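Local coordinates for protein glycoside hydrolase, GH17 family (Formosa sp. Hel1_33_131, PDB 6FCG) that probably hydrolyses internal beta-1,3-glucosidic bonds of laminarin, acting as an endo-laminarinase of glycoside hydrolase family 17, at residues Val166-Met171 with Ser239-Pro244; Ile301-Thr306 with Glu338-Ala343. All blocks are in the same frame, centred on the assembly; numbering follows the deposited sequence.

Interaction 1 of 2, residues Val166-Met171 with Ser239-Pro244; sequences VGNEAM and SVHTYP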
loop_
_atom_site.group_PDB
_atom_site.type_symbol
_atom_site.label_atom_id
_atom_site.label_comp_id
_atom_site.label_asym_id
_atom_site.label_seq_id
_atom_site.Cartn_x
_atom_site.Cartn_y
_atom_site.Cartn_z
ATOM N N VAL A 166 -36.641 8.258 25.353
ATOM C CA VAL A 166 -35.933 9.541 25.485
ATOM C C VAL A 166 -34.517 9.375 24.972
ATOM O O VAL A 166 -33.646 8.841 25.665
ATOM C CB VAL A 166 -35.895 9.988 26.953
ATOM C CG1 VAL A 166 -35.133 11.300 27.096
ATOM C CG2 VAL A 166 -37.300 10.154 27.486
ATOM N N GLY A 167 -34.309 9.778 23.736
ATOM C CA GLY A 167 -32.996 9.696 23.107
ATOM C C GLY A 167 -32.705 8.429 22.324
ATOM O O GLY A 167 -33.289 7.366 22.555
ATOM N N ASN A 168 -31.827 8.574 21.345
ATOM C CA ASN A 168 -31.332 7.459 20.586
ATOM C C ASN A 168 -29.819 7.525 20.472
ATOM O O ASN A 168 -29.258 8.296 19.651
ATOM C CB ASN A 168 -31.935 7.415 19.167
ATOM C CG ASN A 168 -31.327 6.286 18.340
ATOM O OD1 ASN A 168 -31.556 5.131 18.624
ATOM N ND2 ASN A 168 -30.545 6.618 17.353
ATOM N N GLU A 169 -29.170 6.683 21.262
ATOM C CA GLU A 169 -27.713 6.663 21.359
ATOM C C GLU A 169 -27.209 8.027 21.808
ATOM O O GLU A 169 -26.100 8.450 21.463
ATOM C CB GLU A 169 -27.050 6.177 20.051
ATOM C CG GLU A 169 -27.192 4.677 19.859
ATOM C CD GLU A 169 -26.659 4.153 18.528
ATOM O OE1 GLU A 169 -25.921 4.906 17.882
ATOM O OE2 GLU A 169 -26.971 3.005 18.119
ATOM N N ALA A 170 -28.017 8.694 22.613
ATOM C CA ALA A 170 -27.721 10.049 22.974
ATOM C C ALA A 170 -26.673 10.182 24.076
ATOM O O ALA A 170 -26.212 11.278 24.301
ATOM C CB ALA A 170 -29.016 10.774 23.350
ATOM N N MET A 171 -26.345 9.093 24.764
ATOM C CA MET A 171 -25.346 9.091 25.845
ATOM C C MET A 171 -24.015 8.471 25.447
ATOM O O MET A 171 -23.018 8.649 26.142
ATOM C CB MET A 171 -25.864 8.321 27.069
ATOM C CG MET A 171 -27.056 8.973 27.744
ATOM S SD MET A 171 -27.696 8.068 29.181
ATOM C CE MET A 171 -28.354 6.632 28.351
ATOM N N SER A 239 -33.654 -0.165 26.880
ATOM C CA SER A 239 -33.587 -0.464 25.449
ATOM C C SER A 239 -32.087 -0.402 25.000
ATOM O O SER A 239 -31.477 0.659 24.948
ATOM C CB SER A 239 -34.461 0.514 24.668
ATOM O OG SER A 239 -34.551 0.156 23.311
ATOM N N VAL A 240 -31.526 -1.561 24.688
ATOM C CA VAL A 240 -30.099 -1.752 24.539
ATOM C C VAL A 240 -29.752 -2.026 23.098
ATOM O O VAL A 240 -30.386 -2.884 22.460
ATOM C CB VAL A 240 -29.640 -2.944 25.396
ATOM C CG1 VAL A 240 -28.203 -3.314 25.101
ATOM C CG2 VAL A 240 -29.805 -2.597 26.859
ATOM N N HIS A 241 -28.716 -1.355 22.603
ATOM C CA HIS A 241 -28.198 -1.626 21.248
ATOM C C HIS A 241 -26.883 -2.406 21.282
ATOM O O HIS A 241 -26.005 -2.079 22.077
ATOM C CB HIS A 241 -27.939 -0.328 20.464
ATOM C CG HIS A 241 -29.112 0.605 20.402
ATOM N ND1 HIS A 241 -29.084 1.755 19.642
ATOM C CD2 HIS A 241 -30.341 0.560 20.974
ATOM C CE1 HIS A 241 -30.237 2.383 19.757
ATOM N NE2 HIS A 241 -31.017 1.683 20.562
ATOM N N THR A 242 -26.734 -3.350 20.341
ATOM C CA THR A 242 -25.481 -4.077 20.150
ATOM C C THR A 242 -25.279 -4.378 18.680
ATOM O O THR A 242 -26.216 -4.806 18.013
ATOM C CB THR A 242 -25.453 -5.372 20.977
ATOM O OG1 THR A 242 -24.296 -6.131 20.639
ATOM C CG2 THR A 242 -26.695 -6.218 20.733
ATOM N N TYR A 243 -24.053 -4.164 18.184
ATOM C CA TYR A 243 -23.761 -4.245 16.747
ATOM C C TYR A 243 -22.499 -5.022 16.394
ATOM O O TYR A 243 -21.474 -4.445 16.048
ATOM C CB TYR A 243 -23.707 -2.833 16.146
ATOM C CG TYR A 243 -25.046 -2.329 15.610
ATOM C CD1 TYR A 243 -25.502 -2.735 14.362
ATOM C CD2 TYR A 243 -25.844 -1.456 16.365
ATOM C CE1 TYR A 243 -26.711 -2.289 13.871
ATOM C CE2 TYR A 243 -27.064 -0.998 15.893
ATOM C CZ TYR A 243 -27.495 -1.417 14.647
ATOM O OH TYR A 243 -28.677 -0.973 14.125
ATOM N N PRO A 244 -22.575 -6.361 16.467
ATOM C CA PRO A 244 -21.461 -7.194 16.010
ATOM C C PRO A 244 -20.976 -6.831 14.594
ATOM O O PRO A 244 -19.763 -6.820 14.377
ATOM C CB PRO A 244 -22.029 -8.631 16.055
ATOM C CG PRO A 244 -23.267 -8.570 16.849
ATOM C CD PRO A 244 -23.588 -7.152 17.202
#

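Interaction 2 of 2, residues Ile301-Thr306 with Glu338-Ala343; sequences IHIGET and EWTNEA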
loop_
_atom_site.group_PDB
_atom_site.type_symbol
_atom_site.label_atom_id
_atom_site.label_comp_id
_atom_site.label_asym_id
_atom_site.label_seq_id
_atom_site.Cartn_x
_atom_site.Cartn_y
_atom_site.Cartn_z
ATOM N N ILE A 301 -34.716 -5.887 30.243
ATOM C CA ILE A 301 -33.888 -5.415 29.162
ATOM C C ILE A 301 -34.510 -5.927 27.871
ATOM O O ILE A 301 -34.861 -7.120 27.762
ATOM C CB ILE A 301 -32.449 -5.930 29.303
ATOM C CG1 ILE A 301 -31.817 -5.319 30.554
ATOM C CG2 ILE A 301 -31.627 -5.550 28.077
ATOM C CD1 ILE A 301 -30.593 -6.045 31.024
ATOM N N HIS A 302 -34.615 -5.021 26.895
ATOM C CA HIS A 302 -34.997 -5.366 25.510
ATOM C C HIS A 302 -33.985 -4.831 24.509
ATOM O O HIS A 302 -33.281 -3.864 24.776
ATOM C CB HIS A 302 -36.405 -4.867 25.233
ATOM C CG HIS A 302 -37.425 -5.528 26.108
ATOM N ND1 HIS A 302 -37.740 -6.856 25.965
ATOM C CD2 HIS A 302 -38.111 -5.099 27.192
ATOM C CE1 HIS A 302 -38.608 -7.214 26.890
ATOM N NE2 HIS A 302 -38.853 -6.162 27.648
ATOM N N ILE A 303 -33.888 -5.481 23.358
ATOM C CA ILE A 303 -32.975 -5.036 22.315
ATOM C C ILE A 303 -33.669 -3.993 21.458
ATOM O O ILE A 303 -34.552 -4.292 20.666
ATOM C CB ILE A 303 -32.435 -6.203 21.466
ATOM C CG1 ILE A 303 -31.789 -7.273 22.377
ATOM C CG2 ILE A 303 -31.419 -5.703 20.439
ATOM C CD1 ILE A 303 -30.698 -6.767 23.316
ATOM N N GLY A 304 -33.225 -2.759 21.615
ATOM C CA GLY A 304 -33.741 -1.646 20.843
ATOM C C GLY A 304 -33.169 -1.500 19.443
ATOM O O GLY A 304 -33.768 -0.808 18.609
ATOM N N GLU A 305 -31.988 -2.061 19.199
ATOM C CA GLU A 305 -31.387 -1.948 17.892
ATOM C C GLU A 305 -30.267 -2.963 17.712
ATOM O O GLU A 305 -29.351 -3.036 18.507
ATOM C CB GLU A 305 -30.903 -0.506 17.614
ATOM C CG GLU A 305 -31.023 -0.074 16.144
ATOM C CD GLU A 305 -30.449 1.315 15.871
ATOM O OE1 GLU A 305 -29.385 1.406 15.189
ATOM O OE2 GLU A 305 -31.028 2.333 16.344
ATOM N N THR A 306 -30.369 -3.745 16.650
ATOM C CA THR A 306 -29.236 -4.485 16.105
ATOM C C THR A 306 -29.557 -4.828 14.650
ATOM O O THR A 306 -30.722 -4.883 14.274
ATOM C CB THR A 306 -28.910 -5.751 16.907
ATOM O OG1 THR A 306 -27.663 -6.284 16.452
ATOM C CG2 THR A 306 -29.998 -6.819 16.741
ATOM N N GLU A 338 -34.220 -16.117 17.277
ATOM C CA GLU A 338 -34.189 -17.295 18.192
ATOM C C GLU A 338 -33.732 -16.932 19.607
ATOM O O GLU A 338 -34.404 -17.251 20.577
ATOM C CB GLU A 338 -33.308 -18.420 17.652
ATOM C CG GLU A 338 -34.018 -19.333 16.659
ATOM C CD GLU A 338 -33.047 -20.111 15.782
ATOM O OE1 GLU A 338 -32.089 -20.711 16.341
ATOM O OE2 GLU A 338 -33.228 -20.108 14.533
ATOM N N TRP A 339 -32.633 -16.199 19.705
ATOM C CA TRP A 339 -32.144 -15.750 21.008
ATOM C C TRP A 339 -33.177 -14.913 21.774
ATOM O O TRP A 339 -33.431 -15.174 22.931
ATOM C CB TRP A 339 -30.816 -14.969 20.887
ATOM C CG TRP A 339 -30.476 -14.144 22.088
ATOM C CD1 TRP A 339 -30.480 -14.550 23.385
ATOM C CD2 TRP A 339 -30.093 -12.772 22.101
ATOM N NE1 TRP A 339 -30.137 -13.508 24.208
ATOM C CE2 TRP A 339 -29.892 -12.403 23.441
ATOM C CE3 TRP A 339 -29.886 -11.820 21.106
ATOM C CZ2 TRP A 339 -29.491 -11.132 23.815
ATOM C CZ3 TRP A 339 -29.476 -10.544 21.472
ATOM C CH2 TRP A 339 -29.289 -10.212 22.815
ATOM N N THR A 340 -33.739 -13.904 21.126
ATOM C CA THR A 340 -34.624 -12.980 21.804
ATOM C C THR A 340 -35.924 -13.625 22.199
ATOM O O THR A 340 -36.443 -13.348 23.271
ATOM C CB THR A 340 -34.838 -11.662 21.003
ATOM O OG1 THR A 340 -35.213 -11.929 19.636
ATOM C CG2 THR A 340 -33.567 -10.845 21.044
ATOM N N ASN A 341 -36.459 -14.482 21.350
ATOM C CA ASN A 341 -37.725 -15.127 21.671
ATOM C C ASN A 341 -37.544 -16.163 22.823
ATOM O O ASN A 341 -38.415 -16.263 23.679
ATOM C CB ASN A 341 -38.507 -15.562 20.408
ATOM C CG ASN A 341 -38.823 -17.047 20.409
ATOM O OD1 ASN A 341 -39.965 -17.388 20.622
ATOM N ND2 ASN A 341 -37.815 -17.941 20.264
ATOM N N GLU A 342 -36.398 -16.854 22.893
ATOM C CA GLU A 342 -36.053 -17.765 24.040
ATOM C C GLU A 342 -35.742 -17.008 25.341
ATOM O O GLU A 342 -35.997 -17.515 26.405
ATOM C CB GLU A 342 -34.863 -18.719 23.714
ATOM N N ALA A 343 -35.230 -15.786 25.238
ATOM C CA ALA A 343 -34.933 -14.954 26.407
ATOM C C ALA A 343 -36.076 -13.993 26.800
ATOM O O ALA A 343 -35.938 -13.211 27.727
ATOM C CB ALA A 343 -33.671 -14.160 26.137
#

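Interaction 1 of 2, residues Val166-Met171 with Ser239-Pro244
At the C-terminal end of a parallel TIM-barrel sheet, Asn168 and Glu169 meet the imidazole of His241. An Asn-Glu pair closing the fourth strand is the place where relatives of clan GH-A carry their acid/base, so Glu169 probably lies in the active site. Its OE2 accepts a hydrogen bond from His241 ND1 at 2.9 Å, and an N-H...O angle of 168° makes that bond nearly straight. OE2 lies in the ring plane and offers its anti lone pair, although the carboxylate is turned 63° from the imidazole. The carboxylate reaches this edge because the Glu169 chain is extended beyond CG (chi2 175°); on the way CG passes 3.5 Å from His241 ND1. At the other nitrogen, NE2, the ring is bonded to Ser210 OG, so both ring nitrogens are engaged and the rotation of the imidazole is fixed. An alanine in place of Glu169 would remove the carboxylate and is likely to leave His241 ND1 without its acceptor, the ring then being held mainly from Ser210. Asn168 OD1, whose stronger partner is Arg87 NH2, sits in plane at the ring edge, 3.3 Å from His241 CE1.

Interaction 2 of 2, residues Ile301-Thr306 with Glu338-Ala343
Ile303, on the seventh strand of the barrel sheet, packs outward against Trp339 and Thr340 of helix 326-342, the helix that follows this strand in the chain. The evidence for an apolar strand-to-helix contact is the set of atoms involved, all of them carbon. Ile303 CD1 comes 3.8 Å from Trp339 CH2, and Ile303 CG1 stands 3.9 Å from the same CH2 and 4.1 Å from Trp339 CZ3. The isoleucine branch thus meets the CH2 and CZ3 end of the six-membered ring obliquely, and the two side chains cross at about a right angle.

Torsions account for this. In Ile303, CG1 lies anti to the carbonyl carbon (chi1 -54°), and the bend at the next bond (chi2 -55°) sets CD1 beside the indole. In Trp339, CG is placed anti to the backbone N (chi1 163°), which sends the long indole from the helix toward the strand. Thr340 fills in beside it: its CG2 is 4.2 Å from Ile303 CG1 and also lies 3.8 Å above one face of the Trp339 ring, offset toward the rim. The methyl therefore touches both other partners. Thr340 OG1 is meanwhile bonded to Ile336 O, one turn earlier in the helix.

Helix 266-294 adds Ser285, which touches both Ile303 and Trp339. With the hydroxyl of Thr340 tied to its own helix, what the helix presents to Ile303 is methyl and ring carbon, so the contact rests on apolar shape fitting, with no directional bond between the two segments.

In the fold
Interaction 1 closes along the chain before interaction 2 opens, and their centres lie about 14 Å apart. Both reach one parallel sheet, in which strands 238-241 and 301-305 are neighbours; interaction 1 also draws on strand 161-168, two places beyond 238-241. Two probable hydrogen bonds join them directly: Thr242 O to Thr306 OG1 at 2.6 Å and Tyr243 OH to Glu305 OE1 at 2.7 Å. Strand 301-305 thus faces two ways: Ile303 turns out to helix 326-342, while Glu305 packs by its CB against the His241 ring, 3.5 Å from CG. Glu305 stands where clan GH-A relatives carry their nucleophile, consistent with an active site shared by these strand ends.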